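ALDH21) (Physcomitrella patens subsp. patens, PDB 5MZ5) oxidises succinic semialdehyde using NADP(+) as the electron acceptor, as a member of the aldehyde dehydrogenase family. Local coordinates at residues I269-K274 with M284-N289; L385-N390 with P398-D403; L442-F447 with E459-G464. All blocks are in the same frame, centred on the assembly; numbering follows the deposited sequence.

Contact 1 (I269-K274 with M284-N289)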
loop_
_atom_site.group_PDB
_atom_site.type_symbol
_atom_site.label_atom_id
_atom_site.label_comp_id
_atom_site.label_asym_id
_atom_site.label_seq_id
_atom_site.Cartn_x
_atom_site.Cartn_y
_atom_site.Cartn_z
ATOM N N ILE A 269 6.050 35.918 -2.205
ATOM C CA ILE A 269 7.056 35.576 -3.215
ATOM C C ILE A 269 6.652 34.243 -3.872
ATOM O O ILE A 269 6.609 34.160 -5.100
ATOM C CB ILE A 269 8.489 35.517 -2.575
ATOM C CG1 ILE A 269 8.919 36.900 -1.947
ATOM C CG2 ILE A 269 9.553 34.946 -3.540
ATOM C CD1 ILE A 269 8.994 38.108 -2.852
ATOM N N GLY A 270 6.342 33.247 -3.043
ATOM C CA GLY A 270 5.956 31.902 -3.475
ATOM C C GLY A 270 4.715 31.857 -4.337
ATOM O O GLY A 270 4.750 31.296 -5.432
ATOM N N TRP A 271 3.620 32.479 -3.867
ATOM C CA TRP A 271 2.379 32.541 -4.644
ATOM C C TRP A 271 2.560 33.221 -5.995
ATOM O O TRP A 271 1.985 32.778 -6.975
ATOM C CB TRP A 271 1.226 33.174 -3.833
ATOM C CG TRP A 271 0.807 32.325 -2.663
ATOM C CD1 TRP A 271 0.826 32.680 -1.344
ATOM C CD2 TRP A 271 0.341 30.966 -2.706
ATOM N NE1 TRP A 271 0.348 31.655 -0.572
ATOM C CE2 TRP A 271 0.036 30.588 -1.380
ATOM C CE3 TRP A 271 0.118 30.040 -3.745
ATOM C CZ2 TRP A 271 -0.489 29.329 -1.063
ATOM C CZ3 TRP A 271 -0.393 28.789 -3.428
ATOM C CH2 TRP A 271 -0.678 28.438 -2.104
ATOM N N ASP A 272 3.381 34.277 -6.044
ATOM C CA ASP A 272 3.693 34.976 -7.277
ATOM C C ASP A 272 4.522 34.086 -8.234
ATOM O O ASP A 272 4.309 34.124 -9.439
ATOM C CB ASP A 272 4.403 36.312 -6.979
ATOM C CG ASP A 272 4.828 37.011 -8.241
ATOM O OD1 ASP A 272 3.931 37.396 -9.034
ATOM O OD2 ASP A 272 6.052 37.058 -8.505
ATOM N N MET A 273 5.457 33.289 -7.705
ATOM C CA MET A 273 6.228 32.337 -8.525
ATOM C C MET A 273 5.309 31.252 -9.120
ATOM O O MET A 273 5.452 30.920 -10.306
ATOM C CB MET A 273 7.369 31.687 -7.738
ATOM C CG MET A 273 8.519 32.621 -7.487
ATOM S SD MET A 273 9.563 31.987 -6.168
ATOM C CE MET A 273 10.461 30.676 -7.022
ATOM N N LYS A 274 4.342 30.752 -8.320
ATOM C CA LYS A 274 3.362 29.748 -8.781
ATOM C C LYS A 274 2.546 30.322 -9.953
ATOM O O LYS A 274 2.403 29.645 -10.973
ATOM C CB LYS A 274 2.438 29.314 -7.616
ATOM C CG LYS A 274 1.435 28.218 -7.992
ATOM C CD LYS A 274 0.391 28.017 -6.896
ATOM C CE LYS A 274 -0.656 26.960 -7.225
ATOM N NZ LYS A 274 -1.694 27.445 -8.177
ATOM N N MET A 284 5.130 24.192 -2.949
ATOM C CA MET A 284 5.362 25.380 -2.130
ATOM C C MET A 284 5.315 25.078 -0.634
ATOM O O MET A 284 4.311 24.580 -0.127
ATOM C CB MET A 284 4.302 26.461 -2.438
ATOM C CG MET A 284 4.368 26.998 -3.821
ATOM S SD MET A 284 5.363 28.463 -3.820
ATOM C CE MET A 284 6.038 28.420 -5.454
ATOM N N GLU A 285 6.366 25.464 0.076
ATOM C CA GLU A 285 6.431 25.355 1.535
ATOM C C GLU A 285 6.572 26.783 2.018
ATOM O O GLU A 285 7.623 27.403 1.837
ATOM C CB GLU A 285 7.610 24.486 1.992
ATOM C CG GLU A 285 7.458 23.019 1.643
ATOM C CD GLU A 285 6.373 22.257 2.389
ATOM O OE1 GLU A 285 5.918 21.218 1.863
ATOM O OE2 GLU A 285 5.968 22.702 3.489
ATOM N N LEU A 286 5.467 27.354 2.508
ATOM C CA LEU A 286 5.461 28.769 2.904
ATOM C C LEU A 286 5.272 28.905 4.404
ATOM O O LEU A 286 5.391 27.903 5.116
ATOM C CB LEU A 286 4.446 29.584 2.062
ATOM C CG LEU A 286 4.421 29.233 0.553
ATOM C CD1 LEU A 286 3.242 29.826 -0.125
ATOM C CD2 LEU A 286 5.742 29.605 -0.162
ATOM N N GLY A 287 5.028 30.117 4.874
ATOM C CA GLY A 287 4.910 30.398 6.302
ATOM C C GLY A 287 3.699 29.866 7.041
ATOM O O GLY A 287 2.865 29.149 6.481
ATOM N N GLY A 288 3.613 30.224 8.315
ATOM C CA GLY A 288 2.501 29.839 9.160
ATOM C C GLY A 288 2.246 30.797 10.295
ATOM O O GLY A 288 2.969 31.775 10.475
ATOM N N ASN A 289 1.188 30.539 11.036
ATOM C CA ASN A 289 0.818 31.322 12.231
ATOM C C ASN A 289 0.213 30.269 13.159
ATOM O O ASN A 289 -1.002 30.232 13.399
ATOM C CB ASN A 289 -0.158 32.455 11.874
ATOM C CG ASN A 289 -0.608 33.338 13.011
ATOM O OD1 ASN A 289 -0.438 33.037 14.207
ATOM N ND2 ASN A 289 -1.207 34.456 12.653
#

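Contact 2 (L385-N390 with P398-D403)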
loop_
_atom_site.group_PDB
_atom_site.type_symbol
_atom_site.label_atom_id
_atom_site.label_comp_id
_atom_site.label_asym_id
_atom_site.label_seq_id
_atom_site.Cartn_x
_atom_site.Cartn_y
_atom_site.Cartn_z
ATOM N N LEU A 385 1.690 43.588 27.411
ATOM C CA LEU A 385 3.040 43.045 27.382
ATOM C C LEU A 385 3.358 42.382 28.727
ATOM O O LEU A 385 3.325 43.047 29.768
ATOM C CB LEU A 385 4.048 44.158 27.038
ATOM C CG LEU A 385 5.520 43.751 26.847
ATOM C CD1 LEU A 385 5.721 42.948 25.552
ATOM C CD2 LEU A 385 6.403 44.977 26.830
ATOM N N LEU A 386 3.618 41.061 28.701
ATOM C CA LEU A 386 3.924 40.294 29.912
ATOM C C LEU A 386 5.416 40.232 30.203
ATOM O O LEU A 386 5.806 40.191 31.374
ATOM C CB LEU A 386 3.307 38.888 29.879
ATOM C CG LEU A 386 1.790 38.793 29.703
ATOM C CD1 LEU A 386 1.348 37.325 29.687
ATOM C CD2 LEU A 386 1.029 39.597 30.776
ATOM N N THR A 387 6.244 40.234 29.133
ATOM C CA THR A 387 7.714 40.204 29.207
ATOM C C THR A 387 8.322 40.535 27.835
ATOM O O THR A 387 7.649 40.383 26.813
ATOM C CB THR A 387 8.194 38.841 29.757
ATOM O OG1 THR A 387 9.582 38.916 30.071
ATOM C CG2 THR A 387 7.893 37.668 28.805
ATOM N N GLY A 388 9.582 40.959 27.835
ATOM C CA GLY A 388 10.346 41.267 26.630
ATOM C C GLY A 388 9.855 42.456 25.834
ATOM O O GLY A 388 9.406 43.451 26.409
ATOM N N GLY A 389 9.960 42.349 24.513
ATOM C CA GLY A 389 9.538 43.405 23.591
ATOM C C GLY A 389 10.591 44.443 23.235
ATOM O O GLY A 389 10.309 45.353 22.448
ATOM N N ASN A 390 11.805 44.335 23.812
ATOM C CA ASN A 390 12.887 45.282 23.530
ATOM C C ASN A 390 13.869 44.757 22.484
ATOM O O ASN A 390 14.122 43.545 22.406
ATOM C CB ASN A 390 13.627 45.709 24.798
ATOM C CG ASN A 390 12.755 46.379 25.844
ATOM O OD1 ASN A 390 12.703 45.959 26.996
ATOM N ND2 ASN A 390 12.070 47.445 25.488
ATOM N N PRO A 398 12.862 37.546 24.136
ATOM C CA PRO A 398 11.697 36.633 24.029
ATOM C C PRO A 398 10.488 37.355 24.653
ATOM O O PRO A 398 10.568 37.888 25.764
ATOM C CB PRO A 398 12.138 35.376 24.785
ATOM C CG PRO A 398 13.261 35.803 25.639
ATOM C CD PRO A 398 13.892 37.032 25.064
ATOM N N THR A 399 9.434 37.513 23.851
ATOM C CA THR A 399 8.259 38.306 24.182
ATOM C C THR A 399 6.993 37.480 24.302
ATOM O O THR A 399 6.791 36.549 23.532
ATOM C CB THR A 399 8.097 39.397 23.096
ATOM O OG1 THR A 399 9.332 40.090 22.914
ATOM C CG2 THR A 399 6.987 40.389 23.394
ATOM N N VAL A 400 6.122 37.870 25.249
ATOM C CA VAL A 400 4.782 37.314 25.479
ATOM C C VAL A 400 3.804 38.487 25.613
ATOM O O VAL A 400 4.009 39.369 26.433
ATOM C CB VAL A 400 4.656 36.319 26.671
ATOM C CG1 VAL A 400 3.264 35.678 26.702
ATOM C CG2 VAL A 400 5.735 35.238 26.607
ATOM N N ILE A 401 2.770 38.504 24.775
ATOM C CA ILE A 401 1.743 39.548 24.779
ATOM C C ILE A 401 0.377 38.883 24.933
ATOM O O ILE A 401 0.054 37.942 24.212
ATOM C CB ILE A 401 1.781 40.522 23.562
ATOM C CG1 ILE A 401 3.204 40.677 22.954
ATOM C CG2 ILE A 401 1.163 41.882 23.951
ATOM C CD1 ILE A 401 3.271 41.371 21.582
ATOM N N GLU A 402 -0.412 39.404 25.858
ATOM C CA GLU A 402 -1.736 38.927 26.204
ATOM C C GLU A 402 -2.838 39.766 25.536
ATOM O O GLU A 402 -2.722 40.984 25.452
ATOM C CB GLU A 402 -1.860 38.959 27.736
ATOM C CG GLU A 402 -3.201 38.583 28.325
ATOM C CD GLU A 402 -3.153 38.665 29.837
ATOM O OE1 GLU A 402 -3.273 39.786 30.389
ATOM O OE2 GLU A 402 -2.884 37.617 30.465
ATOM N N ASP A 403 -3.893 39.079 25.036
ATOM C CA ASP A 403 -5.104 39.649 24.418
ATOM C C ASP A 403 -4.835 40.662 23.281
ATOM O O ASP A 403 -5.390 41.767 23.266
ATOM C CB ASP A 403 -6.039 40.246 25.499
ATOM C CG ASP A 403 -6.497 39.228 26.535
ATOM O OD1 ASP A 403 -6.608 38.019 26.182
ATOM O OD2 ASP A 403 -6.730 39.631 27.702
HETATM O O HOH W 1 11.474 38.311 28.274
#

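Contact 3 (L442-F447 with E459-G464)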
loop_
_atom_site.group_PDB
_atom_site.type_symbol
_atom_site.label_atom_id
_atom_site.label_comp_id
_atom_site.label_asym_id
_atom_site.label_seq_id
_atom_site.Cartn_x
_atom_site.Cartn_y
_atom_site.Cartn_z
ATOM N N LEU A 442 -0.485 25.578 8.478
ATOM C CA LEU A 442 0.650 24.667 8.451
ATOM C C LEU A 442 0.539 23.589 9.521
ATOM O O LEU A 442 0.289 22.424 9.193
ATOM C CB LEU A 442 1.956 25.497 8.523
ATOM C CG LEU A 442 3.324 24.884 8.182
ATOM C CD1 LEU A 442 3.255 23.803 7.164
ATOM C CD2 LEU A 442 4.272 25.947 7.697
ATOM N N GLN A 443 0.690 23.967 10.793
ATOM C CA GLN A 443 0.604 23.045 11.923
ATOM C C GLN A 443 -0.091 23.681 13.108
ATOM O O GLN A 443 -0.166 24.901 13.208
ATOM C CB GLN A 443 1.986 22.473 12.323
ATOM C CG GLN A 443 2.561 21.523 11.283
ATOM C CD GLN A 443 3.674 20.604 11.709
ATOM O OE1 GLN A 443 4.052 19.711 10.962
ATOM N NE2 GLN A 443 4.236 20.783 12.898
ATOM N N SER A 444 -0.641 22.841 13.975
ATOM C CA SER A 444 -1.327 23.211 15.219
ATOM C C SER A 444 -0.903 22.220 16.296
ATOM O O SER A 444 -0.507 21.102 15.977
ATOM C CB SER A 444 -2.835 23.143 15.030
ATOM O OG SER A 444 -3.312 24.310 14.386
ATOM N N GLY A 445 -0.988 22.645 17.549
ATOM C CA GLY A 445 -0.658 21.835 18.707
ATOM C C GLY A 445 -1.842 21.757 19.648
ATOM O O GLY A 445 -2.661 22.676 19.696
ATOM N N ILE A 446 -1.958 20.634 20.377
ATOM C CA ILE A 446 -3.008 20.415 21.374
ATOM C C ILE A 446 -2.508 19.548 22.551
ATOM O O ILE A 446 -2.063 18.417 22.341
ATOM C CB ILE A 446 -4.358 19.871 20.775
ATOM C CG1 ILE A 446 -5.391 19.614 21.910
ATOM C CG2 ILE A 446 -4.154 18.616 19.887
ATOM C CD1 ILE A 446 -6.741 19.232 21.523
ATOM N N PHE A 447 -2.626 20.065 23.777
ATOM C CA PHE A 447 -2.317 19.300 24.995
ATOM C C PHE A 447 -3.648 18.880 25.601
ATOM O O PHE A 447 -4.450 19.737 25.979
ATOM C CB PHE A 447 -1.481 20.102 26.010
ATOM C CG PHE A 447 -0.020 20.184 25.658
ATOM C CD1 PHE A 447 0.451 21.180 24.802
ATOM C CD2 PHE A 447 0.893 19.276 26.190
ATOM C CE1 PHE A 447 1.807 21.266 24.488
ATOM C CE2 PHE A 447 2.251 19.359 25.868
ATOM C CZ PHE A 447 2.699 20.359 25.027
ATOM N N GLU A 459 -9.685 16.118 13.404
ATOM C CA GLU A 459 -10.739 16.273 12.418
ATOM C C GLU A 459 -11.003 17.721 11.960
ATOM O O GLU A 459 -11.224 17.937 10.768
ATOM C CB GLU A 459 -12.034 15.677 12.982
ATOM C CG GLU A 459 -12.954 15.069 11.937
ATOM C CD GLU A 459 -12.412 13.938 11.075
ATOM O OE1 GLU A 459 -12.914 13.805 9.936
ATOM O OE2 GLU A 459 -11.494 13.201 11.514
ATOM N N HIS A 460 -11.010 18.691 12.890
ATOM C CA HIS A 460 -11.430 20.056 12.579
ATOM C C HIS A 460 -10.333 21.104 12.421
ATOM O O HIS A 460 -10.627 22.162 11.848
ATOM C CB HIS A 460 -12.461 20.529 13.619
ATOM C CG HIS A 460 -13.713 19.716 13.539
ATOM N ND1 HIS A 460 -13.930 18.639 14.385
ATOM C CD2 HIS A 460 -14.697 19.745 12.611
ATOM C CE1 HIS A 460 -15.069 18.098 13.991
ATOM N NE2 HIS A 460 -15.567 18.731 12.930
ATOM N N MET A 461 -9.085 20.837 12.874
ATOM C CA MET A 461 -8.017 21.828 12.676
ATOM C C MET A 461 -7.593 21.863 11.192
ATOM O O MET A 461 -7.241 20.831 10.629
ATOM C CB MET A 461 -6.832 21.589 13.610
ATOM C CG MET A 461 -7.120 22.017 15.029
ATOM S SD MET A 461 -5.813 21.443 16.137
ATOM C CE MET A 461 -5.997 22.609 17.436
ATOM N N GLU A 462 -7.682 23.042 10.569
ATOM C CA GLU A 462 -7.413 23.299 9.154
ATOM C C GLU A 462 -5.943 23.476 8.872
ATOM O O GLU A 462 -5.496 24.565 8.499
ATOM C CB GLU A 462 -8.242 24.505 8.673
ATOM C CG GLU A 462 -9.734 24.234 8.693
ATOM C CD GLU A 462 -10.650 25.445 8.648
ATOM O OE1 GLU A 462 -10.158 26.598 8.651
ATOM O OE2 GLU A 462 -11.881 25.229 8.671
ATOM N N VAL A 463 -5.184 22.390 9.076
ATOM C CA VAL A 463 -3.724 22.355 8.952
ATOM C C VAL A 463 -3.283 21.070 8.257
ATOM O O VAL A 463 -4.094 20.151 8.108
ATOM C CB VAL A 463 -3.052 22.468 10.377
ATOM C CG1 VAL A 463 -3.267 23.849 11.001
ATOM C CG2 VAL A 463 -3.540 21.364 11.314
ATOM N N GLY A 464 -1.993 20.993 7.916
ATOM C CA GLY A 464 -1.367 19.775 7.387
ATOM C C GLY A 464 -0.937 18.796 8.487
ATOM O O GLY A 464 -0.854 17.589 8.263
#

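Contact 1 (I269-K274 with M284-N289)
Met-284, near the end of strand 281-285, and Leu-286, just beyond it, reach to Gly-270 and Trp-271 on helix 267-276, closing the helix onto the strand that follows it in a beta-alpha-beta unit of the Rossmann-type nucleotide-binding domain. The side chain of Met-284 points toward the helix. CB and CG carry the chain across, and the contacts start at the sulfur, where the bend at chi2 (-94°) lays the thioether against the helix backbone. SD lies 3.3 Å from Gly-270 O. The terminal CE goes on to 3.2 Å from the same Gly-270 O and 4.2 Å from Met-273 CB. That carbonyl already accepts the helical bond from Lys-274 N, so the methyl sits beside a peptide oxygen with its own partner.

Leu-286 splits its branches between two neighbours. CD2 approaches Gly-270 CA at 4.0 Å; a beta carbon at Gly-270, probably the last glycine of a GxGxxG-like motif, would collide with it. Leu-286 and Glu-285 both contact NADP(+) when it is bound. Around the indole, Lys-274 CD lies in plane at the edge, Lys-279 of the second subunit makes a cation-pi contact, and NE1 bonds weakly to Asp-486 O. CD1 of Leu-286 comes over a face of the Trp-271 ring as a CH-pi contact, 3.7 Å from the centroid of the five-membered ring and 24° off its normal.

Contact 2 (L385-N390 with P398-D403)
Leu-386 N donates to Val-400 O at 2.9 Å in a nearly straight bond (162° at the hydrogen) linking the antiparallel strands 384-387 and 395-402. The return bond, from Val-400 N to Thr-387 O, is weak at 3.3 Å. Leu-386 and Thr-387 thus both face Val-400, a beta bulge that shifts the register by one from the non-hydrogen-bonded pair Leu-385 and Ile-401. Beyond the strand, Gly-389 N makes a weak, bent bond of 2.8 Å to Thr-399 OG1, whose stronger partner is Glu-397 O. A water bridges Thr-387 OG1 and Pro-398 O, donating to the latter; Lys-345 also holds that threonine hydroxyl. Gly-388 has a positive phi (66°) and brings its CA to 3.5 Å from Pro-398 O, where a beta carbon would clash.

Apolar branches fill in around these bonds. Thr-399 turns its methyl, CG2, away from its own N (the two are anti), which brings it to 3.6 Å from Leu-385 CD1, while Leu-386 CD1 lies 3.9 Å from Val-400 CG1 and also touches Glu-402 CB. Thr-387 CG2 meets the other branch of Val-400, CG2, at 3.9 Å.

Helix 333-345 packs on Leu-386, Thr-387 and Val-400; Glu-402 OE2 is bonded to Tyr-333 OH and forms a salt bridge with Lys-337, both on this helix. Helix 365-380 packs against the face bearing Leu-385 and Ile-401, and strand 419-425 runs parallel to 395-402 as its next neighbour in the sheet.

Contact 3 (L442-F447 with E459-G464)
A beta-alpha-beta unit of the larger mixed sheet, strand 443-447, helix 451-460 and strand 465-468, is closed here as Met-461 and Val-463, on the loop leaving the helix, pack on Ser-444. An inverse gamma turn centred on Glu-462 separates the two apolar residues, and both side chains still point at the first strand. Met-461 is extended beyond CG, which carries SD to 3.6 Å from Ser-444 CB and CE to 4.0 Å from Gly-445 O. Val-432 and Cys-435 of helix 428-435 also touch this side chain. Shortening Met-461 to an alanine is likely to open a gap between Ser-444 and helix 428-435, since sulfur and terminal methyl would both be gone. The backbone of the loop also meets the second subunit, where Lys-505 donates to Met-461 O.

Farther along, Val-463 CB lies 3.5 Å from Leu-442 O and CG1 sits 3.4 Å from Ser-444 OG. Leu-442 itself turns the other way, its side chain on Cys-320, which contacts both succinate and NADP(+) when they are bound. Just ahead of the two parallel strands, Leu-442 O accepts from Gly-464 N at 3.0 Å, the donor lifted 39° out of the carbonyl plane.

Overall arrangement
The three contacts follow one another along the chain without interleaving. Contact 1 joins a helix to a strand of the Rossmann-type sheet that binds the cofactor, whereas contacts 2 and 3 reach the mixed sheet of the other large lobe, their centres 25 Å apart and their nearest atoms about 15 Å apart. Contact 2 lies at the periphery, its centre 28 Å from that of contact 1, with nearest atoms about 11 Å apart. Contacts 1 and 3, with centres 19 Å apart, do touch: Leu-442 CD2 packs 3.4 Å from Leu-286 O, so the chain leaving the cofactor-binding sheet meets the second lobe here. Cys-320, which Leu-442 touches, and the predicted active-site residue Glu-285 probably place this junction beside the catalytic centre.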